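Local coordinates for FOG-3 protein (Caenorhabditis elegans, PDB 5TD6) that specifies sperm fate in the nematode germline as an RNA-binding multimer, this chain being its N-terminal BTG/Tob domain, at residues B[6-11]-B[34-39]; B[56-59]-B[65-68]; B[86-91]-B[97-102]. The protein carries 2 engineered substitutions. All blocks are in the same frame, centred on the assembly; numbering follows the deposited sequence.

Contact 1: residues B[6-11]-B[34-39]; sequences RELVNF and NYLVSH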
ATOM      1  N   ARG B   6       8.010   3.652   0.463  1.00 29.97           N
ATOM      2  CA  ARG B   6       6.663   3.921  -0.010  1.00 31.15           C
ATOM      3  C   ARG B   6       5.641   3.196   0.851  1.00 25.22           C
ATOM      4  O   ARG B   6       4.588   3.762   1.160  1.00 28.79           O
ATOM      5  CB  ARG B   6       6.485   3.507  -1.476  1.00 31.05           C
ATOM      6  CG  ARG B   6       5.077   3.791  -2.006  1.00 31.12           C
ATOM      7  CD  ARG B   6       4.901   3.280  -3.435  1.00 34.71           C
ATOM      8  NE  ARG B   6       4.953   1.824  -3.499  1.00 36.26           N
ATOM      9  CZ  ARG B   6       5.884   1.136  -4.157  1.00 46.41           C
ATOM     10  NH1 ARG B   6       6.853   1.771  -4.810  1.00 44.52           N
ATOM     11  NH2 ARG B   6       5.850  -0.191  -4.163  1.00 48.00           N
ATOM     12  N   GLU B   7       5.935   1.944   1.227  1.00 22.61           N
ATOM     13  CA  GLU B   7       5.013   1.205   2.088  1.00 25.14           C
ATOM     14  C   GLU B   7       4.892   1.867   3.472  1.00 29.12           C
ATOM     15  O   GLU B   7       3.798   1.912   4.044  1.00 32.20           O
ATOM     16  CB  GLU B   7       5.448  -0.252   2.231  1.00 24.52           C
ATOM     17  CG  GLU B   7       5.282  -1.085   0.934  1.00 24.78           C
ATOM     18  CD  GLU B   7       3.862  -1.093   0.444  1.00 33.08           C
ATOM     19  OE1 GLU B   7       2.951  -1.221   1.284  1.00 29.96           O
ATOM     20  OE2 GLU B   7       3.650  -0.959  -0.775  1.00 37.05           O
ATOM     21  N   LEU B   8       6.006   2.361   4.007  1.00 30.82           N
ATOM     22  CA  LEU B   8       5.994   3.061   5.305  1.00 24.45           C
ATOM     23  C   LEU B   8       5.161   4.337   5.201  1.00 30.98           C
ATOM     24  O   LEU B   8       4.296   4.620   6.053  1.00 31.26           O
ATOM     25  CB  LEU B   8       7.412   3.402   5.768  1.00 30.97           C
ATOM     26  CG  LEU B   8       7.648   3.503   7.290  1.00 38.82           C
ATOM     27  CD1 LEU B   8       9.126   3.614   7.672  1.00 40.71           C
ATOM     28  CD2 LEU B   8       6.893   4.624   7.908  1.00 39.94           C
ATOM     29  N   VAL B   9       5.432   5.117   4.160  1.00 28.59           N
ATOM     30  CA  VAL B   9       4.715   6.382   3.968  1.00 28.30           C
ATOM     31  C   VAL B   9       3.222   6.141   3.813  1.00 29.56           C
ATOM     32  O   VAL B   9       2.392   6.875   4.364  1.00 33.00           O
ATOM     33  CB  VAL B   9       5.225   7.141   2.732  1.00 31.62           C
ATOM     34  CG1 VAL B   9       4.304   8.310   2.416  1.00 22.76           C
ATOM     35  CG2 VAL B   9       6.654   7.626   2.971  1.00 31.43           C
ATOM     36  N   ASN B  10       2.875   5.097   3.079  1.00 26.33           N
ATOM     37  CA  ASN B  10       1.460   4.843   2.829  1.00 29.27           C
ATOM     38  C   ASN B  10       0.778   4.318   4.092  1.00 29.18           C
ATOM     39  O   ASN B  10      -0.380   4.642   4.360  1.00 28.32           O
ATOM     40  CB  ASN B  10       1.290   3.906   1.637  1.00 29.07           C
ATOM     41  CG  ASN B  10       1.524   4.629   0.331  1.00 33.08           C
ATOM     42  OD1 ASN B  10       1.706   5.832   0.342  1.00 37.01           O
ATOM     43  ND2 ASN B  10       1.501   3.920  -0.783  1.00 28.59           N
ATOM     44  N   PHE B  11       1.509   3.547   4.888  1.00 31.10           N
ATOM     45  CA  PHE B  11       1.005   3.136   6.198  1.00 26.02           C
ATOM     46  C   PHE B  11       0.611   4.337   7.062  1.00 29.10           C
ATOM     47  O   PHE B  11      -0.473   4.372   7.649  1.00 34.01           O
ATOM     48  CB  PHE B  11       2.053   2.299   6.941  1.00 20.10           C
ATOM     49  CG  PHE B  11       1.592   1.832   8.309  1.00 25.61           C
ATOM     50  CD1 PHE B  11       0.812   0.696   8.444  1.00 25.74           C
ATOM     51  CD2 PHE B  11       1.927   2.542   9.450  1.00 30.40           C
ATOM     52  CE1 PHE B  11       0.400   0.256   9.679  1.00 29.48           C
ATOM     53  CE2 PHE B  11       1.508   2.103  10.698  1.00 30.44           C
ATOM     54  CZ  PHE B  11       0.737   0.969  10.809  1.00 34.72           C
ATOM     55  N   ASN B  34      11.035  11.506   1.328  1.00 40.71           N
ATOM     56  CA  ASN B  34      12.378  12.035   1.135  1.00 48.55           C
ATOM     57  C   ASN B  34      13.216  11.959   2.411  1.00 50.04           C
ATOM     58  O   ASN B  34      14.353  11.496   2.362  1.00 44.96           O
ATOM     59  CB  ASN B  34      12.318  13.473   0.618  1.00 58.36           C
ATOM     60  CG  ASN B  34      11.692  13.562  -0.763  1.00 61.67           C
ATOM     61  OD1 ASN B  34      11.618  12.563  -1.485  1.00 59.82           O
ATOM     62  ND2 ASN B  34      11.234  14.756  -1.137  1.00 60.79           N
ATOM     63  N   TYR B  35      12.661  12.393   3.547  1.00 43.95           N
ATOM     64  CA  TYR B  35      13.375  12.289   4.820  1.00 45.09           C
ATOM     65  C   TYR B  35      13.804  10.858   5.083  1.00 43.85           C
ATOM     66  O   TYR B  35      14.916  10.604   5.540  1.00 43.53           O
ATOM     67  CB  TYR B  35      12.532  12.767   6.012  1.00 43.13           C
ATOM     68  CG  TYR B  35      13.111  12.328   7.360  1.00 47.28           C
ATOM     69  CD1 TYR B  35      14.060  13.109   8.022  1.00 53.33           C
ATOM     70  CD2 TYR B  35      12.718  11.130   7.965  1.00 49.51           C
ATOM     71  CE1 TYR B  35      14.598  12.716   9.240  1.00 55.09           C
ATOM     72  CE2 TYR B  35      13.260  10.722   9.182  1.00 57.55           C
ATOM     73  CZ  TYR B  35      14.195  11.525   9.817  1.00 60.46           C
ATOM     74  OH  TYR B  35      14.724  11.129  11.027  1.00 64.14           O
ATOM     75  N   LEU B  36      12.897   9.928   4.835  1.00 34.51           N
ATOM     76  CA  LEU B  36      13.154   8.535   5.171  1.00 39.42           C
ATOM     77  C   LEU B  36      14.268   7.972   4.306  1.00 37.35           C
ATOM     78  O   LEU B  36      15.106   7.198   4.784  1.00 38.55           O
ATOM     79  CB  LEU B  36      11.889   7.690   5.005  1.00 30.83           C
ATOM     80  CG  LEU B  36      10.804   7.918   6.059  1.00 38.83           C
ATOM     81  CD1 LEU B  36       9.622   7.003   5.798  1.00 27.43           C
ATOM     82  CD2 LEU B  36      11.346   7.731   7.500  1.00 31.82           C
ATOM     83  N   VAL B  37      14.261   8.343   3.030  1.00 39.59           N
ATOM     84  CA  VAL B  37      15.303   7.892   2.131  1.00 40.08           C
ATOM     85  C   VAL B  37      16.662   8.359   2.652  1.00 46.81           C
ATOM     86  O   VAL B  37      17.604   7.570   2.760  1.00 46.87           O
ATOM     87  CB  VAL B  37      15.073   8.362   0.677  1.00 44.04           C
ATOM     88  CG1 VAL B  37      16.322   8.113  -0.166  1.00 40.33           C
ATOM     89  CG2 VAL B  37      13.909   7.609   0.071  1.00 41.10           C
ATOM     90  N   SER B  38      16.746   9.624   3.029  1.00 46.47           N
ATOM     91  CA  SER B  38      17.976  10.151   3.605  1.00 45.68           C
ATOM     92  C   SER B  38      18.378   9.408   4.886  1.00 48.17           C
ATOM     93  O   SER B  38      19.528   9.027   5.055  1.00 58.13           O
ATOM     94  CB  SER B  38      17.811  11.643   3.884  1.00 48.82           C
ATOM     95  OG  SER B  38      18.610  12.044   4.985  1.00 60.51           O
ATOM     96  N   HIS B  39      17.406   9.189   5.765  1.00 50.54           N
ATOM     97  CA  HIS B  39      17.596   8.569   7.075  1.00 52.14           C
ATOM     98  C   HIS B  39      17.998   7.095   6.964  1.00 55.72           C
ATOM     99  O   HIS B  39      18.730   6.580   7.813  1.00 57.17           O
ATOM    100  CB  HIS B  39      16.293   8.727   7.887  1.00 60.44           C
ATOM    101  CG  HIS B  39      16.366   8.251   9.311  1.00 69.14           C
ATOM    102  ND1 HIS B  39      17.271   8.749  10.226  1.00 71.31           N
ATOM    103  CD2 HIS B  39      15.595   7.367   9.993  1.00 66.24           C
ATOM    104  CE1 HIS B  39      17.077   8.165  11.397  1.00 69.49           C
ATOM    105  NE2 HIS B  39      16.065   7.325  11.283  1.00 67.37           N
TER

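Contact 2: residues B[56-59]-B[65-68]; sequences RMIN and CFAS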
ATOM      1  N   ARG B  56      17.174   2.910  12.192  1.00 43.57           N
ATOM      2  CA  ARG B  56      16.173   3.321  11.212  1.00 46.16           C
ATOM      3  C   ARG B  56      14.782   3.463  11.800  1.00 46.06           C
ATOM      4  O   ARG B  56      13.942   4.180  11.249  1.00 43.67           O
ATOM      5  CB  ARG B  56      16.149   2.326  10.044  1.00 37.62           C
ATOM      6  CG  ARG B  56      17.356   2.478   9.115  1.00 40.14           C
ATOM      7  CD  ARG B  56      17.217   1.632   7.842  1.00 40.63           C
ATOM      8  NE  ARG B  56      16.966   0.226   8.138  1.00 38.12           N
ATOM      9  CZ  ARG B  56      17.895  -0.719   8.078  1.00 43.41           C
ATOM     10  NH1 ARG B  56      19.144  -0.400   7.740  1.00 41.91           N
ATOM     11  NH2 ARG B  56      17.581  -1.979   8.350  1.00 40.21           N
ATOM     12  N   MET B  57      14.536   2.785  12.918  1.00 45.27           N
ATOM     13  CA  MET B  57      13.204   2.759  13.501  1.00 39.83           C
ATOM     14  C   MET B  57      12.696   4.166  13.790  1.00 43.19           C
ATOM     15  O   MET B  57      13.467   5.060  14.137  1.00 44.00           O
ATOM     16  CB  MET B  57      13.195   1.931  14.789  1.00 37.47           C
ATOM     17  CG  MET B  57      13.691   2.665  16.017  1.00 47.05           C
ATOM     18  SD  MET B  57      13.733   1.597  17.473  1.00 78.63           S
ATOM     19  CE  MET B  57      13.052   2.698  18.716  1.00 61.33           C
ATOM     20  N   ILE B  58      11.397   4.363  13.611  1.00 39.17           N
ATOM     21  CA  ILE B  58      10.814   5.657  13.938  0.53 43.02           C
ATOM     22  C   ILE B  58       9.653   5.479  14.895  1.00 41.52           C
ATOM     23  O   ILE B  58       9.084   4.395  15.018  1.00 43.86           O
ATOM     24  CB  ILE B  58      10.333   6.433  12.691  0.53 41.54           C
ATOM     25  CG1 ILE B  58       9.234   5.666  11.958  0.53 39.87           C
ATOM     26  CG2 ILE B  58      11.507   6.763  11.772  0.53 42.08           C
ATOM     27  CD1 ILE B  58       8.812   6.317  10.662  0.53 38.21           C
ATOM     28  N   ASN B  59       9.357   6.553  15.620  1.00 45.03           N
ATOM     29  CA  ASN B  59       8.331   6.595  16.664  1.00 42.31           C
ATOM     30  C   ASN B  59       7.333   7.705  16.336  1.00 45.43           C
ATOM     31  O   ASN B  59       7.726   8.862  16.163  1.00 44.97           O
ATOM     32  CB  ASN B  59       8.997   6.823  18.023  1.00 47.27           C
ATOM     33  CG  ASN B  59       8.019   6.778  19.194  1.00 46.55           C
ATOM     34  OD1 ASN B  59       7.033   7.525  19.250  1.00 43.50           O
ATOM     35  ND2 ASN B  59       8.303   5.896  20.144  1.00 41.12           N
ATOM     36  N   CYS B  65      10.390  13.579  12.363  1.00 35.36           N
ATOM     37  CA  CYS B  65      10.128  13.575  10.939  1.00 39.59           C
ATOM     38  C   CYS B  65       8.649  13.811  10.630  1.00 42.18           C
ATOM     39  O   CYS B  65       8.313  14.396   9.609  1.00 44.09           O
ATOM     40  CB  CYS B  65      10.600  12.259  10.301  1.00 37.71           C
ATOM     41  SG  CYS B  65       9.837  10.745  10.933  1.00 46.68           S
ATOM     42  N   PHE B  66       7.757  13.374  11.507  1.00 38.98           N
ATOM     43  CA  PHE B  66       6.340  13.597  11.231  1.00 38.52           C
ATOM     44  C   PHE B  66       5.950  15.083  11.258  1.00 37.04           C
ATOM     45  O   PHE B  66       5.314  15.572  10.323  1.00 41.72           O
ATOM     46  CB  PHE B  66       5.496  12.798  12.214  1.00 39.48           C
ATOM     47  CG  PHE B  66       5.696  11.322  12.073  1.00 40.78           C
ATOM     48  CD1 PHE B  66       5.157  10.647  10.989  1.00 47.22           C
ATOM     49  CD2 PHE B  66       6.459  10.621  12.985  1.00 42.45           C
ATOM     50  CE1 PHE B  66       5.356   9.292  10.830  1.00 52.62           C
ATOM     51  CE2 PHE B  66       6.652   9.254  12.836  1.00 46.25           C
ATOM     52  CZ  PHE B  66       6.103   8.591  11.758  1.00 44.44           C
ATOM     53  N   ALA B  67       6.345  15.793  12.312  1.00 40.12           N
ATOM     54  CA  ALA B  67       6.011  17.218  12.449  1.00 41.59           C
ATOM     55  C   ALA B  67       6.681  18.062  11.369  1.00 42.67           C
ATOM     56  O   ALA B  67       6.066  18.956  10.789  1.00 48.11           O
ATOM     57  CB  ALA B  67       6.405  17.730  13.828  1.00 33.26           C
ATOM     58  N   SER B  68       7.946  17.783  11.103  1.00 38.73           N
ATOM     59  CA  SER B  68       8.668  18.554  10.104  1.00 40.59           C
ATOM     60  C   SER B  68       8.148  18.253   8.696  1.00 38.51           C
ATOM     61  O   SER B  68       8.126  19.130   7.853  1.00 41.00           O
ATOM     62  CB  SER B  68      10.167  18.282  10.206  1.00 45.90           C
ATOM     63  OG  SER B  68      10.450  16.966   9.804  1.00 60.91           O
TER

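Contact 3: residues B[86-91]-B[97-102]; sequences TNMIIF and VFVRLS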
ATOM      1  N   THR B  86      -0.311   7.271  19.105  1.00 62.07           N
ATOM      2  CA  THR B  86       0.756   7.715  19.991  1.00 57.77           C
ATOM      3  C   THR B  86       1.724   6.568  20.282  1.00 51.38           C
ATOM      4  O   THR B  86       1.306   5.436  20.512  1.00 52.89           O
ATOM      5  CB  THR B  86       0.197   8.285  21.317  1.00 57.70           C
ATOM      6  OG1 THR B  86      -0.249   7.214  22.161  1.00 65.16           O
ATOM      7  CG2 THR B  86      -0.961   9.225  21.044  1.00 53.92           C
ATOM      8  N   ASN B  87       3.017   6.878  20.239  1.00 49.12           N
ATOM      9  CA  ASN B  87       4.088   5.955  20.607  1.00 49.96           C
ATOM     10  C   ASN B  87       4.077   4.613  19.863  1.00 50.99           C
ATOM     11  O   ASN B  87       4.418   3.574  20.423  1.00 53.17           O
ATOM     12  CB  ASN B  87       4.063   5.711  22.117  1.00 60.71           C
ATOM     13  CG  ASN B  87       4.344   6.978  22.909  1.00 71.24           C
ATOM     14  OD1 ASN B  87       5.235   7.755  22.562  1.00 76.32           O
ATOM     15  ND2 ASN B  87       3.569   7.203  23.963  1.00 75.59           N
ATOM     16  N   MET B  88       3.705   4.645  18.591  1.00 48.77           N
ATOM     17  CA  MET B  88       3.905   3.484  17.728  1.00 46.26           C
ATOM     18  C   MET B  88       5.322   3.471  17.161  1.00 51.81           C
ATOM     19  O   MET B  88       5.825   4.500  16.708  1.00 54.20           O
ATOM     20  CB  MET B  88       2.887   3.485  16.606  1.00 43.00           C
ATOM     21  CG  MET B  88       3.056   2.344  15.638  1.00 47.07           C
ATOM     22  SD  MET B  88       1.767   2.465  14.416  1.00 41.84           S
ATOM     23  CE  MET B  88       0.336   1.860  15.318  1.00 38.31           C
ATOM     24  N   ILE B  89       5.976   2.312  17.205  1.00 43.82           N
ATOM     25  CA  ILE B  89       7.326   2.194  16.673  1.00 38.83           C
ATOM     26  C   ILE B  89       7.264   1.415  15.362  1.00 41.84           C
ATOM     27  O   ILE B  89       6.710   0.321  15.316  1.00 37.47           O
ATOM     28  CB  ILE B  89       8.284   1.506  17.667  1.00 40.86           C
ATOM     29  CG1 ILE B  89       8.316   2.267  19.000  1.00 49.62           C
ATOM     30  CG2 ILE B  89       9.689   1.418  17.098  1.00 40.73           C
ATOM     31  CD1 ILE B  89       8.696   1.406  20.172  1.00 53.38           C
ATOM     32  N   ILE B  90       7.799   2.011  14.300  1.00 38.72           N
ATOM     33  CA  ILE B  90       7.739   1.447  12.948  1.00 32.97           C
ATOM     34  C   ILE B  90       9.151   1.205  12.429  1.00 38.21           C
ATOM     35  O   ILE B  90      10.027   2.059  12.557  1.00 36.44           O
ATOM     36  CB  ILE B  90       6.989   2.384  11.980  1.00 34.18           C
ATOM     37  CG1 ILE B  90       5.652   2.802  12.591  1.00 35.23           C
ATOM     38  CG2 ILE B  90       6.761   1.709  10.615  1.00 40.22           C
ATOM     39  CD1 ILE B  90       4.899   3.843  11.775  1.00 30.94           C
ATOM     40  N   PHE B  91       9.369   0.016  11.881  1.00 35.61           N
ATOM     41  CA  PHE B  91      10.671  -0.394  11.368  1.00 38.04           C
ATOM     42  C   PHE B  91      10.580  -0.576   9.861  1.00 39.40           C
ATOM     43  O   PHE B  91       9.564  -1.056   9.346  1.00 38.32           O
ATOM     44  CB  PHE B  91      11.136  -1.720  11.999  1.00 37.80           C
ATOM     45  CG  PHE B  91      11.395  -1.650  13.484  1.00 44.37           C
ATOM     46  CD1 PHE B  91      10.347  -1.678  14.395  1.00 43.80           C
ATOM     47  CD2 PHE B  91      12.688  -1.587  13.971  1.00 52.14           C
ATOM     48  CE1 PHE B  91      10.590  -1.627  15.757  1.00 46.89           C
ATOM     49  CE2 PHE B  91      12.937  -1.530  15.336  1.00 49.42           C
ATOM     50  CZ  PHE B  91      11.884  -1.548  16.229  1.00 45.75           C
ATOM     51  N   VAL B  97       8.894  -4.220   6.247  1.00 26.34           N
ATOM     52  CA  VAL B  97       8.401  -3.059   6.962  1.00 24.66           C
ATOM     53  C   VAL B  97       7.377  -3.585   7.954  1.00 31.52           C
ATOM     54  O   VAL B  97       6.552  -4.455   7.618  1.00 27.45           O
ATOM     55  CB  VAL B  97       7.767  -2.032   6.011  1.00 30.99           C
ATOM     56  CG1 VAL B  97       7.346  -0.763   6.770  1.00 32.57           C
ATOM     57  CG2 VAL B  97       8.740  -1.690   4.907  1.00 29.69           C
ATOM     58  N   PHE B  98       7.439  -3.093   9.180  1.00 29.72           N
ATOM     59  CA  PHE B  98       6.590  -3.665  10.211  1.00 30.69           C
ATOM     60  C   PHE B  98       6.489  -2.767  11.429  1.00 36.45           C
ATOM     61  O   PHE B  98       7.284  -1.852  11.595  1.00 36.99           O
ATOM     62  CB  PHE B  98       7.103  -5.043  10.621  1.00 29.56           C
ATOM     63  CG  PHE B  98       8.514  -5.045  11.188  1.00 37.67           C
ATOM     64  CD1 PHE B  98       9.618  -5.148  10.355  1.00 40.45           C
ATOM     65  CD2 PHE B  98       8.725  -4.996  12.563  1.00 42.40           C
ATOM     66  CE1 PHE B  98      10.907  -5.170  10.882  1.00 43.45           C
ATOM     67  CE2 PHE B  98      10.013  -5.025  13.098  1.00 41.38           C
ATOM     68  CZ  PHE B  98      11.099  -5.113  12.266  1.00 41.45           C
ATOM     69  N   VAL B  99       5.490  -3.044  12.258  1.00 35.94           N
ATOM     70  CA  VAL B  99       5.300  -2.383  13.549  1.00 42.59           C
ATOM     71  C   VAL B  99       5.797  -3.303  14.655  1.00 44.39           C
ATOM     72  O   VAL B  99       5.560  -4.511  14.612  1.00 40.88           O
ATOM     73  CB  VAL B  99       3.810  -2.051  13.795  1.00 43.19           C
ATOM     74  CG1 VAL B  99       3.572  -1.564  15.231  1.00 45.21           C
ATOM     75  CG2 VAL B  99       3.321  -1.028  12.776  1.00 42.72           C
ATOM     76  N   ARG B 100       6.483  -2.748  15.646  1.00 43.56           N
ATOM     77  CA  ARG B 100       6.842  -3.523  16.836  1.00 54.96           C
ATOM     78  C   ARG B 100       6.770  -2.629  18.061  1.00 59.31           C
ATOM     79  O   ARG B 100       7.393  -1.572  18.083  1.00 63.31           O
ATOM     80  CB  ARG B 100       8.242  -4.117  16.695  1.00 49.80           C
ATOM     81  CG  ARG B 100       8.634  -5.038  17.810  1.00 56.69           C
ATOM     82  CD  ARG B 100      10.144  -5.089  17.939  1.00 63.36           C
ATOM     83  NE  ARG B 100      10.787  -5.863  16.885  1.00 65.93           N
ATOM     84  CZ  ARG B 100      12.068  -5.729  16.553  1.00 62.44           C
ATOM     85  NH1 ARG B 100      12.832  -4.842  17.187  1.00 58.36           N
ATOM     86  NH2 ARG B 100      12.583  -6.473  15.585  1.00 56.42           N
ATOM     87  N   LEU B 101       6.007  -3.042  19.070  1.00 64.14           N
ATOM     88  CA  LEU B 101       5.805  -2.200  20.258  1.00 67.40           C
ATOM     89  C   LEU B 101       6.968  -2.280  21.252  1.00 75.49           C
ATOM     90  O   LEU B 101       7.064  -1.465  22.174  1.00 79.84           O
ATOM     91  CB  LEU B 101       4.498  -2.578  20.960  1.00 65.25           C
ATOM     92  CG  LEU B 101       3.199  -2.372  20.173  1.00 66.93           C
ATOM     93  CD1 LEU B 101       2.142  -3.358  20.637  1.00 69.09           C
ATOM     94  CD2 LEU B 101       2.692  -0.947  20.320  1.00 68.80           C
ATOM     95  N   SER B 102       7.848  -3.259  21.061  1.00 79.75           N
ATOM     96  CA  SER B 102       9.011  -3.440  21.929  1.00 89.09           C
ATOM     97  C   SER B 102       9.925  -4.516  21.362  1.00 95.86           C
ATOM     98  O   SER B 102       9.445  -5.488  20.789  1.00 95.00           O
ATOM     99  CB  SER B 102       8.583  -3.817  23.352  1.00 87.38           C
ATOM    100  OG  SER B 102       7.796  -4.996  23.348  1.00 86.60           O
TER

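Contact 1: residues B[6-11]-B[34-39]
Leu36 turns its CG anti to its own carbonyl carbon (chi1 -72°) and then runs straight on through chi2 (-179°), which carries CD1 outward to Leu8 CD1 and Val9 CG2. Leu8 turns CG roughly opposite its backbone N (chi1 -152°), and its extended chain brings CD1 to 3.9 Å from Leu36 CD1. The two leucine side chains meet there at about a right angle. The other branch, Leu8 CD2, lies slightly farther, 4.2 Å from Leu36 CD1. From the next residue Val9 adds one methyl, CG2, which stands 4.1 Å from Leu36 CD1. One leucine methyl thus meets both side chains of 6-11 that take part, and these touch nothing else in 34-39.

Within these segments the backbones stay apart: the nearest CA atoms, those of Val9 and Leu36, are separated by 8.8 Å. Leu8 also packs on Ile90 and Ala92 of strand 89-93, and Leu36 on Val5, so the contact forms part of the core between helices 2-13 and 22-41 of the BTG/Tob domain and its sheet. Arg6, Glu7 and Asn10 of helix 2-13 lie near the second subunit instead.

All three touching residues are buried and no hydrogen bond crosses, so methyl packing alone joins these two helical segments, without any polar group fixing their orientation.

Contact 2: residues B[56-59]-B[65-68]
Ile58 and Asn59 meet Phe66 and Cys65 where a short strand of the BTG/Tob domain's antiparallel sheet leads, through the short loop 60-64, into helix 65-71. The segment starts at Arg56, the last residue of helix 53-56, whose guanidinium is held by Asn93, Asn51 and Thr43, and whose NE bonds to Ala92 O. Met57 leaves helical geometry and turns the chain into the strand, its side chain lying on Ile89 and Phe91 of strand 89-93.

Ile58 follows, directed toward the helix. Its CG1 sits between the backbone N and the carbonyl carbon (chi1 62°), a crowded position, and the extended chain beyond it takes CD1 to 3.7 Å from Phe66 CZ. The two side chains meet at about a right angle, and CD1 comes at the ring obliquely. The second branch, CG2, lies 4.4 Å from Cys65 SG, a looser apolar touch. Ile58 was modelled in two conformers, so these side-chain contacts are less certain than the backbone one made by Asn59.

The CB of Asn59 points away from the helix, and OD1 accepts hydrogen bonds from the backbone N of both Thr61 and Thr62, the first of these bonds closing an Asx turn. Its contribution across the contact is therefore made by the backbone carbonyl O, which approaches the edge of the Phe66 ring.

On the helix, Phe66 places CG anti to its carbonyl carbon (chi1 -63°), which turns the ring toward Ile58 and Asn59. The preceding residue covers part of the same ring: Cys65 SG lies 3.9 Å above its plane, displaced toward the rim. At the ring's edge, close to its plane, Asn59 O stands 3.5 Å from Phe66 CE2 and 3.8 Å from Phe66 CD2.

Contact 3: residues B[86-91]-B[97-102]
The Phe91 ring carries the Arg100 guanidinium over one face, with the backbone Arg100 O in plane at its edge. Arg100 CZ stands 4.5 Å from the Phe91 ring centroid, a cation-pi contact, although the two flat groups are inclined by 43°. Arg100 reaches there by bending at chi3, with CB packed 3.5 Å from Phe91 CE1, while NH2 makes salt bridges to Glu107 and Glu53. Phe98, by contrast, takes Phe91 CB over one face, a CH-pi contact with CB 3.6 Å from the Phe98 ring centroid. The two phenylalanine rings are almost parallel (5°) but slid apart, so they barely overlap. With alanine in place of Phe91, the Arg100 guanidinium would probably lose its aromatic face and the Phe98 ring the neighbour lying alongside it.

The backbones form an antiparallel hairpin. Phe91 and Phe98 are a hydrogen-bonded pair, with Phe91 N to Phe98 O at 2.8 Å and Phe98 N to Phe91 O at 2.9 Å; Arg100 N to Ile89 O adds a bond of 3.1 Å. Ile90 and Val99 form the non-hydrogen-bonded pair between them, on the sheet face opposite the phenylalanines.

That Ile90 and Val99 face packs against Leu8 and Phe11 of helix 2-13, whereas Phe91 and Phe98 lie against helix 53-56. Strand 58-59 borders the hairpin beside Ile90, and strands 107-109 and 111-112 pair with strand 96-100.

Overall arrangement
Helix 2-13 and strand 89-93 tie the three contacts into one core. Contacts 1 and 2, with centres about 9 Å apart, meet through Leu8 CD2 and Ile58 CD1 at 3.8 Å in the Ile58 conformer described, and through Tyr35 CE2 and Cys65 CB at 3.3 Å. Contacts 2 and 3 (centres about 11 Å apart) share the sheet: Ile58 O and Ile90 N, 2.8 Å apart, probably form a hydrogen bond between strands 58-59 and 89-93. Contacts 1 and 3, about 14 Å between centres, join where Phe11 CE2 reaches Met88 SD at 3.7 Å. Only contact 1 also borders the second subunit of the assembly.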